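PDB 4UAS: protein CbbY from Rhodobacter sphaeroides, which selectively dephosphorylates xylulose-1,5-bisphosphate, a potent Rubisco inhibitor, to xylulose 5-phosphate and phosphate, using magnesium. Local coordinates for residues 26-29 with 34-37. Residues are numbered along the deposited sequence; the frame is centred on the assembly and turned at random.
Sequences ETFA and DWFW
F28, on helix 17-31, pushes its ring between W35 and W37 of the loop that follows, forming a cluster of three aromatic side chains in the helical cap of this HAD-type phosphatase. Both pairings are T-shaped, but F28 plays opposite parts in them. Toward W35 it offers a face: the benzo edge of the indole points at it, CE3 of W35 lying 3.6 Å from CD1 of F28 near the rim, with the planes at 77°. Toward W37 it offers its own edge, CE2 of F28 standing 3.7 Å from CE2 of W37 above the middle of the indole, planes at 76°. A phenyl ring suits the place because its electron-rich face accepts the C-H edge of W35 while its own C-H rim sits on the wide face of W37.

Van der Waals packing against the loop backbone adds to this, with CB of F28 3.5 Å from O of W35. With an alanine here, a gap would probably open between the two indoles, leaving the CE3 edge of W35 without the face it meets and the face of W37 without the edge above it.

The cluster continues into F58, which meets both indoles edge-to-face, and W37 also touches the substrate-binding R54. The polar end of W35 is satisfied separately, by a hydrogen bond from NE1 to O of D65. In F28, CG sits anti to the carbonyl carbon (chi1 -62°), which directs the ring into the gap between the indoles and brings CZ of F28 within 3.7 Å of CZ2 of W37.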
ATOM      1  N   GLU A  26      15.892   9.711  -7.274  1.00 10.13           N
ATOM      2  CA  GLU A  26      17.050  10.209  -6.543  1.00 10.94           C
ATOM      3  C   GLU A  26      18.081   9.129  -6.284  1.00 10.84           C
ATOM      4  O   GLU A  26      19.268   9.392  -6.264  1.00 12.84           O
ATOM      5  CB  GLU A  26      16.567  10.942  -5.293  1.00 13.25           C
ATOM      6  CG  GLU A  26      15.854  12.242  -5.567  1.00 15.08           C
ATOM      7  CD  GLU A  26      15.480  13.047  -4.348  1.00 19.74           C
ATOM      8  OE1 GLU A  26      15.715  12.586  -3.211  1.00 23.92           O
ATOM      9  OE2 GLU A  26      14.923  14.157  -4.554  1.00 22.57           O
ATOM     10  N   THR A  27      17.603   7.918  -6.028  1.00 10.40           N
ATOM     11  CA  THR A  27      18.497   6.776  -5.812  1.00 11.51           C
ATOM     12  C   THR A  27      19.280   6.476  -7.100  1.00 10.29           C
ATOM     13  O   THR A  27      20.482   6.272  -7.101  1.00 11.89           O
ATOM     14  CB  THR A  27      17.720   5.580  -5.310  1.00 10.97           C
ATOM     15  OG1 THR A  27      17.145   5.861  -4.054  1.00 14.04           O
ATOM     16  CG2 THR A  27      18.672   4.377  -5.160  1.00 13.49           C
ATOM     17  N   PHE A  28      18.578   6.480  -8.193  1.00  9.74           N
ATOM     18  CA  PHE A  28      19.207   6.212  -9.484  1.00 10.12           C
ATOM     19  C   PHE A  28      20.300   7.270  -9.748  1.00 10.91           C
ATOM     20  O   PHE A  28      21.401   6.938 -10.161  1.00 12.23           O
ATOM     21  CB  PHE A  28      18.181   6.245 -10.607  1.00 10.82           C
ATOM     22  CG  PHE A  28      17.072   5.176 -10.504  1.00 10.48           C
ATOM     23  CD1 PHE A  28      17.203   4.051  -9.733  1.00 10.32           C
ATOM     24  CD2 PHE A  28      15.907   5.376 -11.211  1.00 10.67           C
ATOM     25  CE1 PHE A  28      16.166   3.137  -9.656  1.00 11.71           C
ATOM     26  CE2 PHE A  28      14.868   4.494 -11.128  1.00 10.84           C
ATOM     27  CZ  PHE A  28      14.989   3.349 -10.346  1.00 10.77           C
ATOM     28  N   ALA A  29      19.990   8.553  -9.501  1.00 11.01           N
ATOM     29  CA  ALA A  29      20.988   9.577  -9.742  1.00 12.68           C
ATOM     30  C   ALA A  29      22.190   9.359  -8.836  1.00 12.73           C
ATOM     31  O   ALA A  29      23.340   9.509  -9.296  1.00 14.40           O
ATOM     32  CB  ALA A  29      20.393  10.968  -9.523  1.00 13.49           C
ATOM     33  N   ASP A  34      21.741   6.320 -15.571  1.00 12.20           N
ATOM     34  CA  ASP A  34      20.943   7.220 -16.361  1.00 11.70           C
ATOM     35  C   ASP A  34      19.442   6.998 -16.254  1.00 12.80           C
ATOM     36  O   ASP A  34      18.644   7.769 -16.836  1.00 14.32           O
ATOM     37  CB  ASP A  34      21.402   7.229 -17.827  1.00 13.45           C
ATOM     38  CG  ASP A  34      21.157   5.970 -18.571  1.00 14.31           C
ATOM     39  OD1 ASP A  34      20.995   4.920 -17.955  1.00 14.26           O
ATOM     40  OD2 ASP A  34      21.118   6.012 -19.828  1.00 22.02           O
ATOM     41  N   TRP A  35      19.013   6.060 -15.457  1.00 10.99           N
ATOM     42  CA  TRP A  35      17.595   5.708 -15.362  1.00 10.66           C
ATOM     43  C   TRP A  35      16.810   6.845 -14.737  1.00  9.40           C
ATOM     44  O   TRP A  35      17.246   7.498 -13.793  1.00 11.25           O
ATOM     45  CB  TRP A  35      17.393   4.451 -14.472  1.00 10.69           C
ATOM     46  CG  TRP A  35      18.315   3.324 -14.742  1.00  9.80           C
ATOM     47  CD1 TRP A  35      18.967   2.998 -15.904  1.00  9.79           C
ATOM     48  CD2 TRP A  35      18.612   2.297 -13.825  1.00 10.58           C
ATOM     49  NE1 TRP A  35      19.718   1.875 -15.714  1.00 11.25           N
ATOM     50  CE2 TRP A  35      19.501   1.409 -14.444  1.00 10.55           C
ATOM     51  CE3 TRP A  35      18.214   2.052 -12.497  1.00 12.59           C
ATOM     52  CZ2 TRP A  35      20.003   0.282 -13.792  1.00 12.01           C
ATOM     53  CZ3 TRP A  35      18.757   0.938 -11.818  1.00 12.99           C
ATOM     54  CH2 TRP A  35      19.609   0.042 -12.480  1.00 13.52           C
ATOM     55  N   PHE A  36      15.592   7.070 -15.266  1.00  9.38           N
ATOM     56  CA  PHE A  36      14.727   8.117 -14.728  1.00  9.73           C
ATOM     57  C   PHE A  36      13.290   7.736 -15.101  1.00 10.06           C
ATOM     58  O   PHE A  36      13.014   7.471 -16.274  1.00 11.05           O
ATOM     59  CB  PHE A  36      15.080   9.504 -15.314  1.00 10.45           C
ATOM     60  CG  PHE A  36      14.204  10.550 -14.795  1.00 13.64           C
ATOM     61  CD1 PHE A  36      14.474  11.116 -13.505  1.00  9.77           C
ATOM     62  CD2 PHE A  36      13.095  10.952 -15.405  1.00 14.28           C
ATOM     63  CE1 PHE A  36      13.679  12.083 -12.941  1.00 12.27           C
ATOM     64  CE2 PHE A  36      12.265  11.893 -14.857  1.00 18.78           C
ATOM     65  CZ  PHE A  36      12.528  12.481 -13.621  1.00 15.74           C
ATOM     66  N   TRP A  37      12.436   7.648 -14.100  1.00  8.88           N
ATOM     67  CA  TRP A  37      11.056   7.296 -14.288  1.00  8.35           C
ATOM     68  C   TRP A  37      10.122   8.505 -14.201  1.00  8.41           C
ATOM     69  O   TRP A  37       9.938   9.100 -13.143  1.00  9.58           O
ATOM     70  CB  TRP A  37      10.637   6.272 -13.223  1.00  9.79           C
ATOM     71  CG  TRP A  37      11.358   4.949 -13.324  1.00  8.39           C
ATOM     72  CD1 TRP A  37      12.097   4.500 -14.310  1.00 10.47           C
ATOM     73  CD2 TRP A  37      11.308   3.901 -12.326  1.00  8.32           C
ATOM     74  NE1 TRP A  37      12.587   3.244 -14.046  1.00 10.58           N
ATOM     75  CE2 TRP A  37      12.093   2.842 -12.829  1.00  8.94           C
ATOM     76  CE3 TRP A  37      10.691   3.735 -11.081  1.00  9.14           C
ATOM     77  CZ2 TRP A  37      12.251   1.646 -12.131  1.00  9.87           C
ATOM     78  CZ3 TRP A  37      10.883   2.552 -10.410  1.00  9.58           C
ATOM     79  CH2 TRP A  37      11.638   1.517 -10.915  1.00  9.31           C
TER